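Local coordinates for protein BexL (Amycolatopsis orientalis, PDB 4XRW) that probably cyclises and aromatises a polyketide chain, with loss of water, as the di-domain aromatase/cyclase of BE-7585A biosynthesis, at residues A[68-73]-A[79-84]; A[42-47]-A[55-60]; A[238-241]-A[245-248]; A[49-54]-A[111-116]. All blocks are in the same frame, centred on the assembly; numbering follows the deposited sequence.

In the fold
Contacts 1, 2 and 4 lie in the N-terminal helix-grip domain, contact 3 in the C-terminal one. Contacts 3 and 4 are buried, contacts 1 and 2 partly so. Contacts 1 and 3 are antiparallel hairpins ruled by backbone hydrogen bonds; each has an arginine, Arg70 or Arg245, on the face that also meets the other domain through Trp72 or Phe241. Contact 2 has no direct hydrogen bond and sets the turn before helix 47-50 against edge strand 54-59, next to 67-73 of contact 1. Contact 4 crosses the interior, where two aromatic rings and a buffer molecule meet; Ala73 and Trp47 also approach that molecule. Trp72 packs on Phe241, and Phe56 on Val247, where the domains join.

Contact 1 (A[68-73]-A[79-84]); sequences RIRIWA and PKNWTS
Six backbone hydrogen bonds tie 68-73 to 79-84, two at each of the pairs Ile69-Ser84, Ile71-Trp82 and Ala73-Lys80. At the central pair Ile71 N reaches Trp82 O at 2.9 Å, almost straight at 174°. One side-chain bond joins them on the face that carries Arg70, Trp72, Asn81 and Thr83: Arg70 NH1 donates to Asn81 OD1 at 3.0 Å. The oxygen sits at the edge of the guanidinium, in its plane, while the amide stands nearly perpendicular to that plane. Arg70 first extends with CG anti to the backbone N (chi1 -172°) and then bends at chi3, which turns the guanidinium back over Thr83; CG2 of that threonine lies against one guanidinium face, 3.6 Å from Arg70 NH1. Thr83 OG1 bonds instead to Glu100, which also forms a salt bridge with Arg68. Next to the Arg70-Asn81 bond, Asn81 CB rests over the five-membered ring of Trp72, 3.7 Å from its centroid, in a CH-pi contact.

The other face is mostly apolar at its centre, where Trp82 meets Ile71 and Ala73. Ile71 CG2 comes over the six-membered ring of Trp82 at 4.1 Å from the centroid, and Ile71 CD1 touches Trp82 NE1 at 3.5 Å. Ala73 CB meets the same ring obliquely, 3.8 Å from Trp82 CH2. Ile71 also packs on Trp47, and the bound MES lies close to Ala73, so this face looks into the domain's interior. The arrangement is a regular antiparallel beta hairpin in the curved sheet of a helix-grip fold.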
loop_
_atom_site.group_PDB
_atom_site.type_symbol
_atom_site.label_atom_id
_atom_site.label_comp_id
_atom_site.label_asym_id
_atom_site.label_seq_id
_atom_site.Cartn_x
_atom_site.Cartn_y
_atom_site.Cartn_z
ATOM N N ARG A 68 -12.282 9.669 11.379
ATOM C CA ARG A 68 -10.896 10.111 11.281
ATOM C C ARG A 68 -10.025 8.911 10.970
ATOM O O ARG A 68 -10.187 7.838 11.561
ATOM C CB ARG A 68 -10.431 10.774 12.565
ATOM C CG ARG A 68 -11.226 12.003 12.898
ATOM C CD ARG A 68 -10.864 12.499 14.307
ATOM N NE ARG A 68 -9.465 12.908 14.378
ATOM C CZ ARG A 68 -8.636 12.642 15.387
ATOM N NH1 ARG A 68 -9.047 11.971 16.457
ATOM N NH2 ARG A 68 -7.384 13.063 15.328
ATOM N N ILE A 69 -9.104 9.097 10.029
ATOM C CA ILE A 69 -8.250 8.009 9.564
ATOM C C ILE A 69 -6.799 8.448 9.666
ATOM O O ILE A 69 -6.489 9.649 9.707
ATOM C CB ILE A 69 -8.576 7.561 8.093
ATOM C CG1 ILE A 69 -8.467 8.761 7.117
ATOM C CG2 ILE A 69 -9.919 6.905 8.049
ATOM C CD1 ILE A 69 -8.579 8.396 5.664
ATOM N N ARG A 70 -5.943 7.447 9.794
ATOM C CA ARG A 70 -4.501 7.601 9.834
ATOM C C ARG A 70 -3.942 6.910 8.608
ATOM O O ARG A 70 -4.221 5.736 8.368
ATOM C CB ARG A 70 -3.876 7.008 11.117
ATOM C CG ARG A 70 -2.409 7.354 11.207
ATOM C CD ARG A 70 -1.736 6.904 12.495
ATOM N NE ARG A 70 -2.418 7.440 13.669
ATOM C CZ ARG A 70 -2.186 8.636 14.200
ATOM N NH1 ARG A 70 -1.274 9.451 13.674
ATOM N NH2 ARG A 70 -2.882 9.023 15.265
ATOM N N ILE A 71 -3.190 7.678 7.832
ATOM C CA ILE A 71 -2.670 7.263 6.540
ATOM C C ILE A 71 -1.153 7.160 6.668
ATOM O O ILE A 71 -0.495 8.097 7.129
ATOM C CB ILE A 71 -3.005 8.263 5.450
ATOM C CG1 ILE A 71 -4.521 8.418 5.278
ATOM C CG2 ILE A 71 -2.388 7.853 4.140
ATOM C CD1 ILE A 71 -4.915 9.812 4.833
ATOM N N TRP A 72 -0.609 6.009 6.283
ATOM C CA TRP A 72 0.829 5.852 6.126
ATOM C C TRP A 72 1.153 5.797 4.616
ATOM O O TRP A 72 0.557 5.014 3.851
ATOM C CB TRP A 72 1.345 4.569 6.820
ATOM C CG TRP A 72 1.300 4.528 8.296
ATOM C CD1 TRP A 72 2.334 4.767 9.192
ATOM C CD2 TRP A 72 0.176 4.205 9.078
ATOM N NE1 TRP A 72 1.893 4.607 10.462
ATOM C CE2 TRP A 72 0.565 4.278 10.426
ATOM C CE3 TRP A 72 -1.127 3.850 8.775
ATOM C CZ2 TRP A 72 -0.305 4.000 11.453
ATOM C CZ3 TRP A 72 -1.999 3.583 9.813
ATOM C CH2 TRP A 72 -1.580 3.668 11.133
ATOM N N ALA A 73 2.127 6.595 4.191
ATOM C CA ALA A 73 2.509 6.676 2.784
ATOM C C ALA A 73 3.996 6.921 2.585
ATOM O O ALA A 73 4.722 7.334 3.511
ATOM C CB ALA A 73 1.726 7.771 2.092
ATOM N N PRO A 79 8.960 8.206 4.137
ATOM C CA PRO A 79 7.644 7.778 4.609
ATOM C C PRO A 79 7.184 8.484 5.860
ATOM O O PRO A 79 7.990 8.826 6.724
ATOM C CB PRO A 79 7.835 6.288 4.903
ATOM C CG PRO A 79 9.030 5.898 4.096
ATOM C CD PRO A 79 9.922 7.093 4.080
ATOM N N LYS A 80 5.870 8.641 5.976
ATOM C CA LYS A 80 5.301 9.373 7.091
ATOM C C LYS A 80 3.852 8.990 7.264
ATOM O O LYS A 80 3.288 8.290 6.423
ATOM C CB LYS A 80 5.416 10.876 6.865
ATOM C CG LYS A 80 4.761 11.369 5.587
ATOM C CD LYS A 80 4.983 12.911 5.378
ATOM C CE LYS A 80 6.469 13.398 5.589
ATOM N NZ LYS A 80 7.561 12.912 4.626
ATOM N N ASN A 81 3.291 9.356 8.409
ATOM C CA ASN A 81 1.855 9.216 8.607
ATOM C C ASN A 81 1.231 10.553 8.984
ATOM O O ASN A 81 1.906 11.460 9.485
ATOM C CB ASN A 81 1.517 8.127 9.631
ATOM C CG ASN A 81 1.669 8.555 11.061
ATOM O OD1 ASN A 81 0.861 9.323 11.579
ATOM N ND2 ASN A 81 2.658 8.004 11.736
ATOM N N TRP A 82 -0.058 10.663 8.688
ATOM C CA TRP A 82 -0.856 11.842 9.065
ATOM C C TRP A 82 -2.311 11.411 9.230
ATOM O O TRP A 82 -2.685 10.289 8.894
ATOM C CB TRP A 82 -0.724 12.956 8.032
ATOM C CG TRP A 82 -1.357 12.691 6.716
ATOM C CD1 TRP A 82 -2.615 13.039 6.319
ATOM C CD2 TRP A 82 -0.748 12.034 5.603
ATOM N NE1 TRP A 82 -2.826 12.642 5.015
ATOM C CE2 TRP A 82 -1.692 12.017 4.559
ATOM C CE3 TRP A 82 0.508 11.456 5.393
ATOM C CZ2 TRP A 82 -1.428 11.440 3.324
ATOM C CZ3 TRP A 82 0.775 10.881 4.155
ATOM C CH2 TRP A 82 -0.186 10.888 3.136
ATOM N N THR A 83 -3.119 12.287 9.804
ATOM C CA THR A 83 -4.528 11.986 9.991
ATOM C C THR A 83 -5.370 12.949 9.163
ATOM O O THR A 83 -4.945 14.067 8.803
ATOM C CB THR A 83 -4.929 12.059 11.478
ATOM O OG1 THR A 83 -4.547 13.332 12.003
ATOM C CG2 THR A 83 -4.223 10.981 12.273
ATOM N N SER A 84 -6.537 12.449 8.821
ATOM C CA SER A 84 -7.505 13.108 7.978
ATOM C C SER A 84 -8.890 12.841 8.561
ATOM O O SER A 84 -9.203 11.723 9.019
ATOM C CB SER A 84 -7.398 12.580 6.534
ATOM O OG SER A 84 -8.270 13.280 5.641
#

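Contact 2 (A[42-47]-A[55-60]); sequences AEVANW and VFVDHV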
loop_
_atom_site.group_PDB
_atom_site.type_symbol
_atom_site.label_atom_id
_atom_site.label_comp_id
_atom_site.label_asym_id
_atom_site.label_seq_id
_atom_site.Cartn_x
_atom_site.Cartn_y
_atom_site.Cartn_z
ATOM N N ALA A 42 -13.845 5.232 -0.853
ATOM C CA ALA A 42 -14.524 5.311 0.442
ATOM C C ALA A 42 -13.990 4.252 1.414
ATOM O O ALA A 42 -13.808 4.529 2.615
ATOM C CB ALA A 42 -16.025 5.161 0.261
ATOM N N GLU A 43 -13.728 3.056 0.901
ATOM C CA GLU A 43 -13.257 1.939 1.726
ATOM C C GLU A 43 -11.712 1.858 1.711
ATOM O O GLU A 43 -11.106 1.414 0.739
ATOM C CB GLU A 43 -13.895 0.643 1.244
ATOM C CG GLU A 43 -15.440 0.694 1.350
ATOM C CD GLU A 43 -16.129 -0.634 1.007
ATOM O OE1 GLU A 43 -15.432 -1.640 0.728
ATOM O OE2 GLU A 43 -17.382 -0.658 1.022
ATOM N N VAL A 44 -11.098 2.333 2.791
ATOM C CA VAL A 44 -9.664 2.667 2.784
ATOM C C VAL A 44 -8.748 1.466 2.728
ATOM O O VAL A 44 -7.556 1.603 2.486
ATOM C CB VAL A 44 -9.297 3.519 4.024
ATOM C CG1 VAL A 44 -10.199 4.752 4.083
ATOM C CG2 VAL A 44 -9.404 2.724 5.296
ATOM N N ALA A 45 -9.289 0.285 2.968
ATOM C CA ALA A 45 -8.521 -0.926 2.800
ATOM C C ALA A 45 -8.040 -1.001 1.331
ATOM O O ALA A 45 -7.036 -1.668 1.022
ATOM C CB ALA A 45 -9.367 -2.150 3.181
ATOM N N ASN A 46 -8.732 -0.293 0.437
ATOM C CA ASN A 46 -8.388 -0.304 -0.990
ATOM C C ASN A 46 -7.332 0.715 -1.411
ATOM O O ASN A 46 -6.861 0.690 -2.542
ATOM C CB ASN A 46 -9.615 -0.053 -1.848
ATOM C CG ASN A 46 -10.638 -1.147 -1.716
ATOM O OD1 ASN A 46 -10.374 -2.289 -2.086
ATOM N ND2 ASN A 46 -11.805 -0.817 -1.167
ATOM N N TRP A 47 -6.984 1.639 -0.536
ATOM C CA TRP A 47 -6.134 2.733 -0.990
ATOM C C TRP A 47 -4.780 2.253 -1.505
ATOM O O TRP A 47 -4.320 2.786 -2.490
ATOM C CB TRP A 47 -5.925 3.744 0.119
ATOM C CG TRP A 47 -7.092 4.705 0.299
ATOM C CD1 TRP A 47 -8.370 4.541 -0.105
ATOM C CD2 TRP A 47 -7.027 5.987 0.935
ATOM N NE1 TRP A 47 -9.134 5.656 0.254
ATOM C CE2 TRP A 47 -8.328 6.544 0.900
ATOM C CE3 TRP A 47 -5.996 6.706 1.544
ATOM C CZ2 TRP A 47 -8.616 7.782 1.464
ATOM C CZ3 TRP A 47 -6.278 7.928 2.091
ATOM C CH2 TRP A 47 -7.584 8.458 2.048
ATOM N N VAL A 55 0.693 3.147 1.883
ATOM C CA VAL A 55 1.077 1.831 2.422
ATOM C C VAL A 55 -0.045 1.201 3.247
ATOM O O VAL A 55 -0.293 -0.018 3.158
ATOM C CB VAL A 55 2.368 1.938 3.255
ATOM C CG1 VAL A 55 2.764 0.581 3.786
ATOM C CG2 VAL A 55 3.495 2.538 2.376
ATOM N N PHE A 56 -0.735 1.988 4.058
ATOM C CA PHE A 56 -1.824 1.443 4.879
ATOM C C PHE A 56 -2.655 2.599 5.427
ATOM O O PHE A 56 -2.142 3.691 5.590
ATOM C CB PHE A 56 -1.263 0.607 6.028
ATOM C CG PHE A 56 -2.286 -0.079 6.864
ATOM C CD1 PHE A 56 -3.110 -1.037 6.314
ATOM C CD2 PHE A 56 -2.391 0.187 8.222
ATOM C CE1 PHE A 56 -4.050 -1.689 7.097
ATOM C CE2 PHE A 56 -3.334 -0.476 8.988
ATOM C CZ PHE A 56 -4.155 -1.404 8.400
ATOM N N VAL A 57 -3.929 2.326 5.713
ATOM C CA VAL A 57 -4.814 3.298 6.304
ATOM C C VAL A 57 -5.556 2.617 7.423
ATOM O O VAL A 57 -6.062 1.511 7.237
ATOM C CB VAL A 57 -5.862 3.869 5.296
ATOM C CG1 VAL A 57 -6.610 5.055 5.942
ATOM C CG2 VAL A 57 -5.217 4.295 4.001
ATOM N N ASP A 58 -5.617 3.214 8.597
ATOM C CA ASP A 58 -6.624 2.652 9.530
ATOM C C ASP A 58 -7.371 3.747 10.233
ATOM O O ASP A 58 -7.139 4.934 9.980
ATOM C CB ASP A 58 -6.002 1.650 10.511
ATOM C CG ASP A 58 -5.165 2.287 11.575
ATOM O OD1 ASP A 58 -4.799 3.462 11.420
ATOM O OD2 ASP A 58 -4.870 1.587 12.579
ATOM N N HIS A 59 -8.333 3.353 11.059
ATOM C CA HIS A 59 -9.221 4.332 11.654
ATOM C C HIS A 59 -8.749 4.765 13.028
ATOM O O HIS A 59 -8.255 3.958 13.824
ATOM C CB HIS A 59 -10.625 3.781 11.748
ATOM C CG HIS A 59 -11.400 3.902 10.484
ATOM N ND1 HIS A 59 -11.215 3.054 9.417
ATOM C CD2 HIS A 59 -12.371 4.770 10.117
ATOM C CE1 HIS A 59 -12.035 3.398 8.440
ATOM N NE2 HIS A 59 -12.749 4.436 8.843
ATOM N N VAL A 60 -8.914 6.055 13.280
ATOM C CA VAL A 60 -8.695 6.664 14.584
ATOM C C VAL A 60 -10.043 6.821 15.301
ATOM O O VAL A 60 -10.151 6.627 16.509
ATOM C CB VAL A 60 -8.019 8.026 14.448
ATOM C CG1 VAL A 60 -7.817 8.663 15.811
ATOM C CG2 VAL A 60 -6.672 7.897 13.709
HETATM O O HOH W 1 -5.373 0.401 3.850
#
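Val57 turns CG1 anti to its backbone N (chi1 -171°) and CG2 beside it, so that the two methyls part between Val44 and Trp47. The first meets Val44, the second the indole. In this helix-grip domain the contact sets the short 3-10 turn 44-46, between helices 34-42 and 47-50, against strand 54-59 at the edge of the curved sheet. Val44 crosses Val57 at about a right angle: its CB lies 3.6 Å from Val57 CG1, and its CG2 packs equally on CB and CG1 of that residue. Val57 CG2 approaches the benzo part of Trp47 obliquely, 3.5 Å from Trp47 CE3. The indole is fixed from its other end as well, because Trp47 NE1 bonds to Val41 O, and its ring meets Phe51 edge-to-face. Farther along the strand, His59 brings CE1 to 4.2 Å from Val44 CG2, a loose, oblique van der Waals touch, while His59 NE2 is held by Glu67.

Just before Val57 the strand carries a classic beta bulge, Val55 and Phe56 both facing Trp72. No direct hydrogen bond links 42-47 with 55-60; a single water bridges their backbones, donating to Val44 O at 2.8 Å and accepting from Val57 N at 3.0 Å.

Contact 3 (A[238-241]-A[245-248]); sequences RVCF and RIVY
Phe241 and Arg245 bury the most surface here, as the last pair before the turn of an antiparallel beta hairpin in the C-terminal helix-grip domain. They lie side by side, and the guanidinium stands almost perpendicular to the phenyl plane. Arg245 NH2 sits above the ring centre, while NE comes 3.6 Å from Phe241 CD2. With CZ 4.4 Å from the Phe241 ring centroid and 19° off the normal, this is a cation-pi contact made by the edge of the cation on the face of the ring. Arg245 reaches it by running out straight through chi2 and bending at chi3 (59°). Phe241 also meets Trp72 of the N-terminal domain edge-to-face, and Arg245 packs on Phe56 and Asp58, so the pair lies in the domain interface.

Arg238, third in buried area, is on the opposite face with Cys240, Ile246 and Tyr248. Its CG packs on Tyr248 CB at 3.7 Å, and Ile246 CG2 lies over one face of its guanidinium, whose NH2 is bonded to Gln218 and to Val192 O. Four backbone hydrogen bonds join the strands; the shortest runs from Val239 N to Val247 O, 2.7 Å long and 172° at the hydrogen.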
loop_
_atom_site.group_PDB
_atom_site.type_symbol
_atom_site.label_atom_id
_atom_site.label_comp_id
_atom_site.label_asym_id
_atom_site.label_seq_id
_atom_site.Cartn_x
_atom_site.Cartn_y
_atom_site.Cartn_z
ATOM N N ARG A 238 7.244 -0.798 5.506
ATOM C CA ARG A 238 6.406 -1.576 6.407
ATOM C C ARG A 238 5.888 -0.718 7.561
ATOM O O ARG A 238 6.576 0.164 8.072
ATOM C CB ARG A 238 7.195 -2.789 6.973
ATOM C CG ARG A 238 8.023 -3.480 5.936
ATOM C CD ARG A 238 8.343 -4.951 6.312
ATOM N NE ARG A 238 9.033 -5.005 7.597
ATOM C CZ ARG A 238 9.379 -6.128 8.225
ATOM N NH1 ARG A 238 9.081 -7.293 7.702
ATOM N NH2 ARG A 238 10.016 -6.072 9.380
ATOM N N VAL A 239 4.666 -1.009 7.943
ATOM C CA VAL A 239 4.043 -0.440 9.098
ATOM C C VAL A 239 3.766 -1.563 10.121
ATOM O O VAL A 239 3.022 -2.518 9.838
ATOM C CB VAL A 239 2.725 0.261 8.734
ATOM C CG1 VAL A 239 2.219 0.996 9.924
ATOM C CG2 VAL A 239 2.908 1.238 7.530
ATOM N N CYS A 240 4.329 -1.393 11.308
ATOM C CA CYS A 240 4.362 -2.437 12.336
ATOM C C CYS A 240 3.472 -2.076 13.545
ATOM O O CYS A 240 3.579 -0.992 14.119
ATOM C CB CYS A 240 5.821 -2.641 12.757
ATOM S SG CYS A 240 6.902 -2.918 11.323
ATOM N N PHE A 241 2.625 -3.013 13.929
ATOM C CA PHE A 241 1.663 -2.865 15.029
ATOM C C PHE A 241 1.919 -4.014 16.036
ATOM O O PHE A 241 1.475 -5.121 15.808
ATOM C CB PHE A 241 0.248 -2.942 14.508
ATOM C CG PHE A 241 -0.103 -1.854 13.509
ATOM C CD1 PHE A 241 -0.595 -0.633 13.943
ATOM C CD2 PHE A 241 0.072 -2.053 12.164
ATOM C CE1 PHE A 241 -0.922 0.379 13.040
ATOM C CE2 PHE A 241 -0.253 -1.032 11.239
ATOM C CZ PHE A 241 -0.744 0.176 11.692
ATOM N N ARG A 245 0.373 -7.341 13.751
ATOM C CA ARG A 245 0.267 -7.062 12.346
ATOM C C ARG A 245 1.441 -6.277 11.825
ATOM O O ARG A 245 1.925 -5.381 12.477
ATOM C CB ARG A 245 -1.022 -6.286 12.074
ATOM C CG ARG A 245 -1.325 -6.049 10.621
ATOM C CD ARG A 245 -2.704 -5.357 10.496
ATOM N NE ARG A 245 -2.745 -4.080 11.207
ATOM C CZ ARG A 245 -3.836 -3.519 11.737
ATOM N NH1 ARG A 245 -5.025 -4.110 11.650
ATOM N NH2 ARG A 245 -3.729 -2.350 12.366
ATOM N N ILE A 246 1.864 -6.644 10.627
ATOM C CA ILE A 246 2.855 -5.874 9.876
ATOM C C ILE A 246 2.338 -5.773 8.451
ATOM O O ILE A 246 2.110 -6.788 7.772
ATOM C CB ILE A 246 4.254 -6.521 9.881
ATOM C CG1 ILE A 246 4.798 -6.620 11.289
ATOM C CG2 ILE A 246 5.216 -5.725 8.984
ATOM C CD1 ILE A 246 5.996 -7.456 11.391
ATOM N N VAL A 247 2.100 -4.539 8.001
ATOM C CA VAL A 247 1.580 -4.276 6.675
ATOM C C VAL A 247 2.671 -3.648 5.814
ATOM O O VAL A 247 3.446 -2.829 6.329
ATOM C CB VAL A 247 0.366 -3.293 6.711
ATOM C CG1 VAL A 247 -0.152 -3.069 5.284
ATOM C CG2 VAL A 247 -0.746 -3.820 7.613
ATOM N N TYR A 248 2.783 -4.028 4.557
ATOM C CA TYR A 248 3.860 -3.475 3.744
ATOM C C TYR A 248 3.490 -3.311 2.295
ATOM O O TYR A 248 2.474 -3.854 1.811
ATOM C CB TYR A 248 5.137 -4.331 3.868
ATOM C CG TYR A 248 5.008 -5.752 3.350
ATOM C CD1 TYR A 248 5.399 -6.076 2.066
ATOM C CD2 TYR A 248 4.500 -6.763 4.164
ATOM C CE1 TYR A 248 5.302 -7.389 1.589
ATOM C CE2 TYR A 248 4.394 -8.076 3.700
ATOM C CZ TYR A 248 4.785 -8.368 2.404
ATOM O OH TYR A 248 4.693 -9.651 1.912
#

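Contact 4 (A[49-54]-A[111-116]); sequences RIFPPT and GTWIVE. With MES (2-(N-morpholino)-ethanesulfonic acid), chain B.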
loop_
_atom_site.group_PDB
_atom_site.type_symbol
_atom_site.label_atom_id
_atom_site.label_comp_id
_atom_site.label_asym_id
_atom_site.label_seq_id
_atom_site.Cartn_x
_atom_site.Cartn_y
_atom_site.Cartn_z
ATOM N N ARG A 49 -4.033 -0.131 -3.198
ATOM C CA ARG A 49 -4.144 -0.655 -4.558
ATOM C C ARG A 49 -4.353 0.416 -5.601
ATOM O O ARG A 49 -4.014 0.210 -6.762
ATOM C CB ARG A 49 -5.310 -1.661 -4.673
ATOM C CG ARG A 49 -5.436 -2.643 -3.544
ATOM C CD ARG A 49 -6.671 -3.529 -3.737
ATOM N NE ARG A 49 -6.678 -4.627 -2.776
ATOM C CZ ARG A 49 -7.251 -5.807 -2.982
ATOM N NH1 ARG A 49 -7.878 -6.060 -4.128
ATOM N NH2 ARG A 49 -7.186 -6.740 -2.039
ATOM N N ILE A 50 -4.939 1.549 -5.210
ATOM C CA ILE A 50 -5.293 2.612 -6.165
ATOM C C ILE A 50 -4.489 3.898 -6.033
ATOM O O ILE A 50 -4.450 4.711 -6.975
ATOM C CB ILE A 50 -6.778 2.993 -6.049
ATOM C CG1 ILE A 50 -7.113 3.557 -4.668
ATOM C CG2 ILE A 50 -7.611 1.791 -6.304
ATOM C CD1 ILE A 50 -8.488 4.257 -4.592
ATOM N N PHE A 51 -3.898 4.114 -4.855
ATOM C CA PHE A 51 -2.938 5.210 -4.636
ATOM C C PHE A 51 -1.534 4.649 -4.401
ATOM O O PHE A 51 -1.217 4.208 -3.300
ATOM C CB PHE A 51 -3.359 6.074 -3.437
ATOM C CG PHE A 51 -4.733 6.687 -3.593
ATOM C CD1 PHE A 51 -4.996 7.585 -4.612
ATOM C CD2 PHE A 51 -5.748 6.359 -2.732
ATOM C CE1 PHE A 51 -6.249 8.129 -4.765
ATOM C CE2 PHE A 51 -7.028 6.929 -2.874
ATOM C CZ PHE A 51 -7.264 7.802 -3.894
ATOM N N PRO A 52 -0.671 4.698 -5.407
ATOM C CA PRO A 52 0.642 4.052 -5.244
ATOM C C PRO A 52 1.451 4.493 -4.015
ATOM O O PRO A 52 2.098 3.630 -3.441
ATOM C CB PRO A 52 1.361 4.412 -6.550
ATOM C CG PRO A 52 0.242 4.489 -7.545
ATOM C CD PRO A 52 -0.888 5.141 -6.801
ATOM N N PRO A 53 1.372 5.758 -3.566
ATOM C CA PRO A 53 2.144 6.070 -2.359
ATOM C C PRO A 53 1.626 5.460 -1.059
ATOM O O PRO A 53 2.379 5.412 -0.095
ATOM C CB PRO A 53 2.075 7.602 -2.275
ATOM C CG PRO A 53 1.735 8.042 -3.677
ATOM C CD PRO A 53 0.777 6.963 -4.158
ATOM N N THR A 54 0.370 5.051 -1.013
ATOM C CA THR A 54 -0.254 4.659 0.250
ATOM C C THR A 54 0.209 3.261 0.655
ATOM O O THR A 54 0.110 2.306 -0.111
ATOM C CB THR A 54 -1.792 4.697 0.172
ATOM O OG1 THR A 54 -2.228 6.018 -0.212
ATOM C CG2 THR A 54 -2.376 4.381 1.503
ATOM N N GLY A 111 -10.474 18.897 0.796
ATOM C CA GLY A 111 -10.805 18.499 -0.553
ATOM C C GLY A 111 -12.099 17.711 -0.597
ATOM O O GLY A 111 -12.711 17.399 0.436
ATOM N N THR A 112 -12.514 17.397 -1.816
ATOM C CA THR A 112 -13.714 16.640 -2.046
ATOM C C THR A 112 -13.511 15.771 -3.262
ATOM O O THR A 112 -12.974 16.234 -4.276
ATOM C CB THR A 112 -14.959 17.552 -2.280
ATOM O OG1 THR A 112 -14.976 18.623 -1.339
ATOM C CG2 THR A 112 -16.229 16.761 -2.131
ATOM N N TRP A 113 -13.896 14.504 -3.120
ATOM C CA TRP A 113 -14.063 13.585 -4.232
ATOM C C TRP A 113 -15.525 13.613 -4.625
ATOM O O TRP A 113 -16.400 13.544 -3.761
ATOM C CB TRP A 113 -13.691 12.141 -3.860
ATOM C CG TRP A 113 -12.234 11.938 -3.556
ATOM C CD1 TRP A 113 -11.649 11.977 -2.319
ATOM C CD2 TRP A 113 -11.195 11.656 -4.486
ATOM N NE1 TRP A 113 -10.300 11.737 -2.436
ATOM C CE2 TRP A 113 -9.993 11.552 -3.753
ATOM C CE3 TRP A 113 -11.152 11.491 -5.877
ATOM C CZ2 TRP A 113 -8.773 11.289 -4.358
ATOM C CZ3 TRP A 113 -9.936 11.224 -6.469
ATOM C CH2 TRP A 113 -8.769 11.119 -5.715
ATOM N N ILE A 114 -15.784 13.662 -5.920
ATOM C CA ILE A 114 -17.152 13.588 -6.427
ATOM C C ILE A 114 -17.087 12.642 -7.609
ATOM O O ILE A 114 -16.327 12.876 -8.548
ATOM C CB ILE A 114 -17.712 14.956 -6.864
ATOM C CG1 ILE A 114 -17.622 16.001 -5.749
ATOM C CG2 ILE A 114 -19.174 14.810 -7.279
ATOM C CD1 ILE A 114 -17.728 17.447 -6.247
ATOM N N VAL A 115 -17.845 11.557 -7.557
ATOM C CA VAL A 115 -17.826 10.580 -8.619
ATOM C C VAL A 115 -19.177 10.595 -9.341
ATOM O O VAL A 115 -20.217 10.410 -8.720
ATOM C CB VAL A 115 -17.524 9.195 -8.094
ATOM C CG1 VAL A 115 -17.317 8.244 -9.251
ATOM C CG2 VAL A 115 -16.267 9.240 -7.200
ATOM N N GLU A 116 -19.136 10.838 -10.650
ATOM C CA GLU A 116 -20.348 11.029 -11.460
ATOM C C GLU A 116 -20.448 9.938 -12.536
ATOM O O GLU A 116 -19.469 9.651 -13.239
ATOM C CB GLU A 116 -20.349 12.425 -12.098
ATOM C CG GLU A 116 -20.462 13.562 -11.061
ATOM C CD GLU A 116 -20.277 14.972 -11.635
ATOM O OE1 GLU A 116 -19.873 15.091 -12.811
ATOM O OE2 GLU A 116 -20.528 15.958 -10.893
HETATM O O1 MES B . -7.818 11.583 -1.067
HETATM C C2 MES B . -6.837 12.545 -0.733
HETATM C C3 MES B . -5.423 12.098 -1.154
HETATM N N4 MES B . -5.119 10.806 -0.679
HETATM C C5 MES B . -6.080 9.879 -1.209
HETATM C C6 MES B . -7.436 10.282 -0.612
HETATM C C7 MES B . -3.806 10.414 -1.162
HETATM C C8 MES B . -2.950 9.957 0.043
HETATM S S MES B . -1.403 9.209 -0.457
HETATM O O1S MES B . -1.140 8.097 0.573
HETATM O O2S MES B . -1.449 8.646 -1.875
HETATM O O3S MES B . -0.187 10.140 -0.300
#
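Phe51 and Trp113 approach from opposite directions and touch through Phe51 CZ and Trp113 CZ2, 3.8 Å apart. Their planes meet obliquely at 44°, with centroids 5.9 Å apart. This is the tight part of the contact. The Phe51 ring is packed on both faces: Ile50 CG1 lies on one, and C5 of the bound MES on the other, 3.5 Å from Phe51 CE2. Trp47 adds an edge-to-face ring contact, and Trp113 is backed by Phe97, Val41 and Leu156.

The loose part is the backbone: even the nearest CA atoms, those of Phe51 and Trp113, are 13.9 Å apart, and only these two side chains join the segments directly. The MES molecule, probably from the crystallisation liquor, lies between the segments beside the ring pair. Its morpholine O1 lies in the indole plane and accepts from Trp113 NE1 at 2.8 Å. At its other end Thr54 OG1 donates to sulfonate O1S, modelled at a very short 2.5 Å, so the exact length is doubtful.

An apolar phenyl face, an indole N-H at the ring edge and a threonine hydroxyl could suit a molecule with both apolar and oxygen-bearing parts, consistent with the interior pocket in which aromatase/cyclases of this fold are thought to hold a polyketide.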